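Local structure of alpha-fucosidase GH29 (Fusarium graminearum, 4PSR) at residues 539-553 and 563-577. The protein hydrolyses alpha-L-fucosides as a family 29 glycoside hydrolase, probably releasing alpha-1,6-linked fucose from the carbohydrate chains of glycoproteins. Residues are numbered along the deposited sequence; the frame is centred on the assembly and turned at random.
Sequences IRSIRVSDGTKATLF and KELSAGEHEVEDGSV
R540 grips the backbone of V572 with its side chain. The chain bends at chi2 (-68°) and again at chi3, which turns the edge of the guanidinium toward the V572 carbonyl, just past strand 568-571. NE then bonds to V572 O at 2.6 Å, nearly straight and within the guanidinium plane. NH1 adds a weak bond to the same oxygen and a long salt bridge to E571 OE2. V572 N returns a bond to R540 O.

R543 and E569 form a non-hydrogen-bonded pair, and their side chains run alongside each other in the same direction. NH2 of R543 meets E569 OE2 at 3.1 Å. The oxygen lies at the guanidinium edge, but the nitrogen comes from above the carboxylate plane. K549 and E564 make a weaker salt bridge, NZ to OE1 at 3.4 Å. Water 3 links E564 OE1 to T551 OG1.

The side chains between the two sheets are mostly apolar. L565 CD1 touches I542 CG2 and L552 CD1, each at 3.7 Å. Flanking this core, L552 CD1 meets V577 CG2 at 4.0 Å, and V572 CG2 packs on I542 CG2 at the same distance. L565 CD2 lies 3.7 Å above one face of the H570 ring, toward its rim. The ring is fixed at its edge by NE2, which bonds to S566 O.

Strand 541-544 pairs antiparallel with 568-571, and 548-553 with 562-565. The type II turn S545-T548 and the short link S566-A567 carry each segment from one sheet to the other. Water 2 joins T548 O to A567 N beside these crossings. On the other side of strand 541-544, a classic beta bulge sets R540 and S541 together opposite F507 of strand 504-507. Two four-stranded antiparallel sheets packed through I542, L552 and L565 are the arrangement of a beta-sandwich in the C-terminal part of the chain, where T551 and F553 touch a mannose of an attached glycan.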
ATOM      1  N   ILE A 539     -11.096 -17.065  23.846  1.00 19.87           N
ATOM      2  CA  ILE A 539     -11.470 -18.259  23.106  1.00 19.14           C
ATOM      3  C   ILE A 539     -11.894 -19.365  24.075  1.00 17.28           C
ATOM      4  O   ILE A 539     -11.147 -19.693  24.998  1.00 18.92           O
ATOM      5  CB  ILE A 539     -10.304 -18.756  22.217  1.00 15.74           C
ATOM      6  CG1 ILE A 539      -9.949 -17.678  21.173  1.00 15.74           C
ATOM      7  CG2 ILE A 539     -10.688 -20.067  21.548  1.00 17.65           C
ATOM      8  CD1 ILE A 539      -8.664 -17.998  20.435  1.00 16.71           C
ATOM      9  N   ARG A 540     -13.069 -19.940  23.834  1.00 18.01           N
ATOM     10  CA  ARG A 540     -13.584 -21.022  24.678  1.00 21.23           C
ATOM     11  C   ARG A 540     -13.912 -22.298  23.909  1.00 22.04           C
ATOM     12  O   ARG A 540     -14.230 -23.329  24.504  1.00 19.52           O
ATOM     13  CB  ARG A 540     -14.820 -20.550  25.461  1.00 22.51           C
ATOM     14  CG  ARG A 540     -14.533 -19.494  26.548  1.00 26.76           C
ATOM     15  CD  ARG A 540     -13.717 -20.042  27.708  1.00 43.26           C
ATOM     16  NE  ARG A 540     -13.774 -21.499  27.755  1.00 56.82           N
ATOM     17  CZ  ARG A 540     -14.734 -22.204  28.345  1.00 60.58           C
ATOM     18  NH1 ARG A 540     -14.685 -23.529  28.304  1.00 50.95           N
ATOM     19  NH2 ARG A 540     -15.739 -21.595  28.969  1.00 57.60           N
ATOM     20  N   SER A 541     -13.848 -22.253  22.583  1.00 17.83           N
ATOM     21  CA  SER A 541     -13.995 -23.454  21.782  1.00 16.87           C
ATOM     22  C   SER A 541     -13.378 -23.229  20.393  1.00 17.10           C
ATOM     23  O   SER A 541     -13.160 -22.089  19.968  1.00 17.59           O
ATOM     24  CB  SER A 541     -15.461 -23.927  21.684  1.00 21.39           C
ATOM     25  OG  SER A 541     -16.312 -22.980  21.051  1.00 21.61           O
ATOM     26  N   ILE A 542     -13.098 -24.339  19.725  1.00 19.40           N
ATOM     27  CA  ILE A 542     -12.559 -24.317  18.375  1.00 16.98           C
ATOM     28  C   ILE A 542     -13.135 -25.481  17.595  1.00 18.48           C
ATOM     29  O   ILE A 542     -13.248 -26.604  18.125  1.00 21.84           O
ATOM     30  CB  ILE A 542     -11.029 -24.396  18.400  1.00 19.53           C
ATOM     31  CG1 ILE A 542     -10.452 -24.370  16.973  1.00 19.17           C
ATOM     32  CG2 ILE A 542     -10.553 -25.638  19.133  1.00 21.73           C
ATOM     33  CD1 ILE A 542      -8.958 -24.122  16.949  1.00 21.02           C
ATOM     34  N   ARG A 543     -13.515 -25.222  16.350  1.00 17.39           N
ATOM     35  CA  ARG A 543     -13.890 -26.263  15.411  1.00 17.01           C
ATOM     36  C   ARG A 543     -12.789 -26.409  14.359  1.00 19.24           C
ATOM     37  O   ARG A 543     -12.488 -25.454  13.623  1.00 17.10           O
ATOM     38  CB  ARG A 543     -15.208 -25.957  14.725  1.00 16.83           C
ATOM     39  CG  ARG A 543     -15.767 -27.152  13.979  1.00 23.34           C
ATOM     40  CD  ARG A 543     -17.273 -27.030  13.813  1.00 33.12           C
ATOM     41  NE  ARG A 543     -17.662 -25.690  13.381  1.00 32.78           N
ATOM     42  CZ  ARG A 543     -18.823 -25.112  13.662  1.00 38.29           C
ATOM     43  NH1 ARG A 543     -19.070 -23.895  13.199  1.00 34.89           N
ATOM     44  NH2 ARG A 543     -19.734 -25.743  14.397  1.00 35.42           N
ATOM     45  N   VAL A 544     -12.195 -27.595  14.308  1.00 17.04           N
ATOM     46  CA  VAL A 544     -11.101 -27.892  13.387  1.00 14.85           C
ATOM     47  C   VAL A 544     -11.684 -28.692  12.223  1.00 18.03           C
ATOM     48  O   VAL A 544     -12.408 -29.673  12.414  1.00 17.95           O
ATOM     49  CB  VAL A 544     -10.002 -28.697  14.100  1.00 15.53           C
ATOM     50  CG1 VAL A 544      -8.896 -29.106  13.106  1.00 15.59           C
ATOM     51  CG2 VAL A 544      -9.411 -27.918  15.277  1.00 17.63           C
ATOM     52  N   SER A 545     -11.411 -28.282  10.991  1.00 18.18           N
ATOM     53  CA  SER A 545     -11.956 -28.983   9.844  1.00 16.13           C
ATOM     54  C   SER A 545     -11.319 -30.354   9.649  1.00 15.57           C
ATOM     55  O   SER A 545     -10.212 -30.624  10.125  1.00 16.83           O
ATOM     56  CB  SER A 545     -11.753 -28.144   8.572  1.00 19.77           C
ATOM     57  OG  SER A 545     -12.378 -26.883   8.708  1.00 22.11           O
ATOM     58  N   ASP A 546     -12.040 -31.220   8.949  1.00 19.26           N
ATOM     59  CA  ASP A 546     -11.487 -32.494   8.495  1.00 18.18           C
ATOM     60  C   ASP A 546     -10.217 -32.201   7.710  1.00 19.90           C
ATOM     61  O   ASP A 546     -10.104 -31.142   7.093  1.00 19.48           O
ATOM     62  CB  ASP A 546     -12.483 -33.221   7.596  1.00 22.65           C
ATOM     63  CG  ASP A 546     -13.599 -33.906   8.377  1.00 21.78           C
ATOM     64  OD1 ASP A 546     -13.534 -33.940   9.617  1.00 20.10           O
ATOM     65  OD2 ASP A 546     -14.500 -34.430   7.709  1.00 23.95           O
ATOM     66  N   GLY A 547      -9.269 -33.123   7.779  1.00 21.16           N
ATOM     67  CA  GLY A 547      -8.007 -32.984   7.058  1.00 22.85           C
ATOM     68  C   GLY A 547      -7.070 -31.928   7.637  1.00 27.54           C
ATOM     69  O   GLY A 547      -6.051 -31.596   7.038  1.00 24.19           O
ATOM     70  N   THR A 548      -7.392 -31.425   8.818  1.00 18.02           N
ATOM     71  CA  THR A 548      -6.660 -30.319   9.441  1.00 16.85           C
ATOM     72  C   THR A 548      -6.345 -30.632  10.900  1.00 18.42           C
ATOM     73  O   THR A 548      -7.028 -31.444  11.536  1.00 18.89           O
ATOM     74  CB  THR A 548      -7.502 -29.016   9.386  1.00 16.55           C
ATOM     75  OG1 THR A 548      -8.159 -28.896   8.121  1.00 18.75           O
ATOM     76  CG2 THR A 548      -6.657 -27.777   9.622  1.00 21.72           C
ATOM     77  N   LYS A 549      -5.284 -30.027  11.423  1.00 18.21           N
ATOM     78  CA  LYS A 549      -5.047 -29.993  12.856  1.00 17.41           C
ATOM     79  C   LYS A 549      -4.762 -28.564  13.282  1.00 18.24           C
ATOM     80  O   LYS A 549      -4.347 -27.723  12.463  1.00 17.03           O
ATOM     81  CB  LYS A 549      -3.907 -30.925  13.269  1.00 20.31           C
ATOM     82  CG  LYS A 549      -2.549 -30.574  12.698  1.00 23.05           C
ATOM     83  CD  LYS A 549      -1.493 -31.508  13.258  1.00 35.51           C
ATOM     84  CE  LYS A 549      -0.148 -31.308  12.575  1.00 38.74           C
ATOM     85  NZ  LYS A 549       0.879 -32.236  13.107  1.00 52.18           N
ATOM     86  N   ALA A 550      -5.021 -28.254  14.548  1.00 17.95           N
ATOM     87  CA  ALA A 550      -4.686 -26.951  15.110  1.00 16.30           C
ATOM     88  C   ALA A 550      -3.805 -27.151  16.319  1.00 20.86           C
ATOM     89  O   ALA A 550      -4.094 -28.012  17.153  1.00 22.47           O
ATOM     90  CB  ALA A 550      -5.943 -26.169  15.488  1.00 20.09           C
ATOM     91  N   THR A 551      -2.746 -26.358  16.424  1.00 16.78           N
ATOM     92  CA  THR A 551      -1.867 -26.384  17.575  1.00 17.53           C
ATOM     93  C   THR A 551      -2.029 -25.076  18.322  1.00 20.79           C
ATOM     94  O   THR A 551      -1.830 -23.995  17.754  1.00 18.82           O
ATOM     95  CB  THR A 551      -0.421 -26.617  17.123  1.00 17.60           C
ATOM     96  OG1 THR A 551      -0.377 -27.815  16.350  1.00 21.88           O
ATOM     97  CG2 THR A 551       0.510 -26.750  18.294  1.00 19.70           C
ATOM     98  N   LEU A 552      -2.452 -25.173  19.584  1.00 20.44           N
ATOM     99  CA  LEU A 552      -2.677 -24.008  20.423  1.00 20.95           C
ATOM    100  C   LEU A 552      -1.441 -23.772  21.247  1.00 20.55           C
ATOM    101  O   LEU A 552      -0.904 -24.718  21.817  1.00 28.41           O
ATOM    102  CB  LEU A 552      -3.828 -24.251  21.411  1.00 25.31           C
ATOM    103  CG  LEU A 552      -5.143 -24.740  20.844  1.00 26.95           C
ATOM    104  CD1 LEU A 552      -6.179 -24.928  21.958  1.00 30.22           C
ATOM    105  CD2 LEU A 552      -5.636 -23.756  19.844  1.00 23.65           C
ATOM    106  N   PHE A 553      -1.002 -22.521  21.325  1.00 17.81           N
ATOM    107  CA  PHE A 553       0.135 -22.133  22.149  1.00 16.46           C
ATOM    108  C   PHE A 553      -0.289 -21.171  23.244  1.00 17.14           C
ATOM    109  O   PHE A 553      -1.112 -20.290  23.008  1.00 20.04           O
ATOM    110  CB  PHE A 553       1.196 -21.420  21.300  1.00 16.52           C
ATOM    111  CG  PHE A 553       1.943 -22.324  20.377  1.00 17.63           C
ATOM    112  CD1 PHE A 553       1.446 -22.615  19.120  1.00 19.80           C
ATOM    113  CD2 PHE A 553       3.161 -22.858  20.753  1.00 24.13           C
ATOM    114  CE1 PHE A 553       2.144 -23.437  18.265  1.00 21.71           C
ATOM    115  CE2 PHE A 553       3.859 -23.683  19.892  1.00 28.93           C
ATOM    116  CZ  PHE A 553       3.345 -23.972  18.655  1.00 20.38           C
ATOM    117  N   LYS A 563      -0.708 -27.548  22.571  1.00 27.33           N
ATOM    118  CA  LYS A 563      -1.671 -28.642  22.548  1.00 26.77           C
ATOM    119  C   LYS A 563      -2.155 -28.827  21.124  1.00 29.82           C
ATOM    120  O   LYS A 563      -2.553 -27.857  20.495  1.00 27.54           O
ATOM    121  CB  LYS A 563      -2.866 -28.303  23.435  1.00 27.77           C
ATOM    122  CG  LYS A 563      -3.897 -29.409  23.539  1.00 38.98           C
ATOM    123  CD  LYS A 563      -5.054 -29.018  24.450  1.00 29.75           C
ATOM    124  CE  LYS A 563      -5.946 -30.222  24.742  1.00 56.70           C
ATOM    125  NZ  LYS A 563      -7.151 -29.861  25.541  1.00 58.17           N
ATOM    126  N   GLU A 564      -2.134 -30.062  20.626  1.00 22.52           N
ATOM    127  CA  GLU A 564      -2.560 -30.354  19.264  1.00 21.61           C
ATOM    128  C   GLU A 564      -3.980 -30.889  19.267  1.00 22.44           C
ATOM    129  O   GLU A 564      -4.321 -31.765  20.073  1.00 25.42           O
ATOM    130  CB  GLU A 564      -1.617 -31.364  18.615  1.00 32.98           C
ATOM    131  CG  GLU A 564      -1.511 -31.238  17.111  1.00 31.77           C
ATOM    132  CD  GLU A 564      -0.536 -32.234  16.513  1.00 45.50           C
ATOM    133  OE1 GLU A 564       0.685 -31.949  16.497  1.00 41.67           O
ATOM    134  OE2 GLU A 564      -0.992 -33.302  16.053  1.00 53.61           O
ATOM    135  N   LEU A 565      -4.819 -30.367  18.375  1.00 21.64           N
ATOM    136  CA  LEU A 565      -6.216 -30.793  18.270  1.00 21.87           C
ATOM    137  C   LEU A 565      -6.531 -31.234  16.856  1.00 24.31           C
ATOM    138  O   LEU A 565      -6.216 -30.532  15.888  1.00 24.04           O
ATOM    139  CB  LEU A 565      -7.152 -29.646  18.668  1.00 19.86           C
ATOM    140  CG  LEU A 565      -6.997 -29.100  20.084  1.00 24.52           C
ATOM    141  CD1 LEU A 565      -7.783 -27.796  20.248  1.00 24.76           C
ATOM    142  CD2 LEU A 565      -7.466 -30.151  21.088  1.00 29.48           C
ATOM    143  N   SER A 566      -7.149 -32.401  16.723  1.00 19.05           N
ATOM    144  CA  SER A 566      -7.532 -32.929  15.432  1.00 19.77           C
ATOM    145  C   SER A 566      -8.948 -32.463  15.046  1.00 20.50           C
ATOM    146  O   SER A 566      -9.588 -31.670  15.761  1.00 19.10           O
ATOM    147  CB  SER A 566      -7.454 -34.457  15.430  1.00 21.92           C
ATOM    148  OG  SER A 566      -8.266 -35.006  16.451  1.00 23.94           O
ATOM    149  N   ALA A 567      -9.431 -32.961  13.921  1.00 18.32           N
ATOM    150  CA  ALA A 567     -10.718 -32.546  13.377  1.00 17.21           C
ATOM    151  C   ALA A 567     -11.864 -32.753  14.370  1.00 21.73           C
ATOM    152  O   ALA A 567     -11.953 -33.802  15.020  1.00 20.70           O
ATOM    153  CB  ALA A 567     -11.011 -33.287  12.103  1.00 17.33           C
ATOM    154  N   GLY A 568     -12.731 -31.746  14.475  1.00 18.29           N
ATOM    155  CA  GLY A 568     -13.894 -31.795  15.347  1.00 20.65           C
ATOM    156  C   GLY A 568     -14.030 -30.532  16.166  1.00 23.61           C
ATOM    157  O   GLY A 568     -13.260 -29.587  16.010  1.00 21.47           O
ATOM    158  N   GLU A 569     -15.009 -30.538  17.066  1.00 20.84           N
ATOM    159  CA  GLU A 569     -15.208 -29.452  18.008  1.00 20.45           C
ATOM    160  C   GLU A 569     -14.551 -29.756  19.354  1.00 18.93           C
ATOM    161  O   GLU A 569     -14.627 -30.890  19.856  1.00 25.27           O
ATOM    162  CB  GLU A 569     -16.704 -29.220  18.193  1.00 21.46           C
ATOM    163  CG  GLU A 569     -17.411 -28.891  16.900  1.00 25.00           C
ATOM    164  CD  GLU A 569     -18.902 -28.656  17.071  1.00 44.11           C
ATOM    165  OE1 GLU A 569     -19.396 -28.730  18.218  1.00 30.66           O
ATOM    166  OE2 GLU A 569     -19.575 -28.408  16.047  1.00 29.93           O
ATOM    167  N   HIS A 570     -13.933 -28.740  19.948  1.00 19.40           N
ATOM    168  CA  HIS A 570     -13.192 -28.870  21.203  1.00 18.18           C
ATOM    169  C   HIS A 570     -13.418 -27.683  22.119  1.00 27.55           C
ATOM    170  O   HIS A 570     -13.341 -26.541  21.682  1.00 19.09           O
ATOM    171  CB  HIS A 570     -11.685 -28.915  20.942  1.00 23.42           C
ATOM    172  CG  HIS A 570     -11.264 -29.990  19.999  1.00 23.31           C
ATOM    173  ND1 HIS A 570     -10.969 -31.270  20.415  1.00 25.17           N
ATOM    174  CD2 HIS A 570     -11.088 -29.981  18.655  1.00 23.45           C
ATOM    175  CE1 HIS A 570     -10.634 -32.004  19.368  1.00 25.17           C
ATOM    176  NE2 HIS A 570     -10.694 -31.243  18.288  1.00 26.44           N
ATOM    177  N   GLU A 571     -13.611 -27.932  23.412  1.00 24.52           N
ATOM    178  CA  GLU A 571     -13.622 -26.839  24.375  1.00 22.12           C
ATOM    179  C   GLU A 571     -12.211 -26.384  24.690  1.00 21.71           C
ATOM    180  O   GLU A 571     -11.283 -27.191  24.659  1.00 27.12           O
ATOM    181  CB  GLU A 571     -14.307 -27.269  25.667  1.00 31.01           C
ATOM    182  CG  GLU A 571     -15.800 -27.362  25.535  1.00 35.54           C
ATOM    183  CD  GLU A 571     -16.487 -27.526  26.878  1.00 65.03           C
ATOM    184  OE1 GLU A 571     -17.425 -28.345  26.966  1.00 69.73           O
ATOM    185  OE2 GLU A 571     -16.093 -26.827  27.840  1.00 57.42           O
ATOM    186  N   VAL A 572     -12.073 -25.102  25.029  1.00 23.32           N
ATOM    187  CA  VAL A 572     -10.792 -24.472  25.320  1.00 19.57           C
ATOM    188  C   VAL A 572     -10.944 -23.714  26.627  1.00 25.75           C
ATOM    189  O   VAL A 572     -11.914 -22.981  26.809  1.00 24.36           O
ATOM    190  CB  VAL A 572     -10.410 -23.466  24.177  1.00 20.08           C
ATOM    191  CG1 VAL A 572      -9.131 -22.745  24.503  1.00 20.97           C
ATOM    192  CG2 VAL A 572     -10.301 -24.183  22.845  1.00 25.86           C
ATOM    193  N   GLU A 573      -9.997 -23.883  27.546  1.00 28.96           N
ATOM    194  CA  GLU A 573     -10.042 -23.159  28.813  1.00 26.50           C
ATOM    195  C   GLU A 573      -9.795 -21.667  28.631  1.00 34.98           C
ATOM    196  O   GLU A 573      -8.868 -21.277  27.923  1.00 28.23           O
ATOM    197  CB  GLU A 573      -8.997 -23.734  29.773  1.00 39.06           C
ATOM    198  CG  GLU A 573      -8.684 -22.846  30.976  1.00 49.23           C
ATOM    199  CD  GLU A 573      -7.713 -23.496  31.947  1.00 68.93           C
ATOM    200  OE1 GLU A 573      -7.654 -24.744  31.989  1.00 71.69           O
ATOM    201  OE2 GLU A 573      -7.002 -22.758  32.662  1.00 75.74           O
ATOM    202  N   ASP A 574     -10.617 -20.843  29.286  1.00 29.50           N
ATOM    203  CA  ASP A 574     -10.441 -19.392  29.283  1.00 39.73           C
ATOM    204  C   ASP A 574      -9.015 -19.015  29.665  1.00 46.17           C
ATOM    205  O   ASP A 574      -8.456 -19.570  30.610  1.00 39.96           O
ATOM    206  CB  ASP A 574     -11.419 -18.745  30.268  1.00 40.85           C
ATOM    207  CG  ASP A 574     -11.362 -17.225  30.241  1.00 66.03           C
ATOM    208  OD1 ASP A 574     -12.088 -16.614  29.426  1.00 65.25           O
ATOM    209  OD2 ASP A 574     -10.599 -16.641  31.040  1.00 60.83           O
ATOM    210  N   GLY A 575      -8.425 -18.081  28.923  1.00 24.55           N
ATOM    211  CA  GLY A 575      -7.083 -17.607  29.216  1.00 25.70           C
ATOM    212  C   GLY A 575      -5.934 -18.552  28.882  1.00 32.43           C
ATOM    213  O   GLY A 575      -4.791 -18.272  29.239  1.00 39.23           O
ATOM    214  N   SER A 576      -6.215 -19.659  28.199  1.00 27.71           N
ATOM    215  CA  SER A 576      -5.186 -20.668  27.918  1.00 26.07           C
ATOM    216  C   SER A 576      -4.490 -20.511  26.559  1.00 30.78           C
ATOM    217  O   SER A 576      -3.439 -21.110  26.341  1.00 29.18           O
ATOM    218  CB  SER A 576      -5.782 -22.066  27.979  1.00 22.45           C
ATOM    219  OG  SER A 576      -6.730 -22.270  26.948  1.00 28.11           O
ATOM    220  N   VAL A 577      -5.083 -19.754  25.642  1.00 28.79           N
ATOM    221  CA  VAL A 577      -4.512 -19.622  24.293  1.00 26.52           C
ATOM    222  C   VAL A 577      -3.959 -18.234  24.061  1.00 23.70           C
ATOM    223  O   VAL A 577      -4.611 -17.254  24.377  1.00 20.36           O
ATOM    224  CB  VAL A 577      -5.561 -19.856  23.202  1.00 32.92           C
ATOM    225  CG1 VAL A 577      -4.899 -19.771  21.817  1.00 19.85           C
ATOM    226  CG2 VAL A 577      -6.219 -21.193  23.380  1.00 27.44           C
TER
HETATM  227  O   HOH W   1      -8.123 -18.885  25.710  1.00 25.60           O
HETATM  228  O   HOH W   2      -7.669 -34.170  11.832  1.00 25.51           O
HETATM  229  O   HOH W   3       1.767 -29.653  16.490  1.00 31.92           O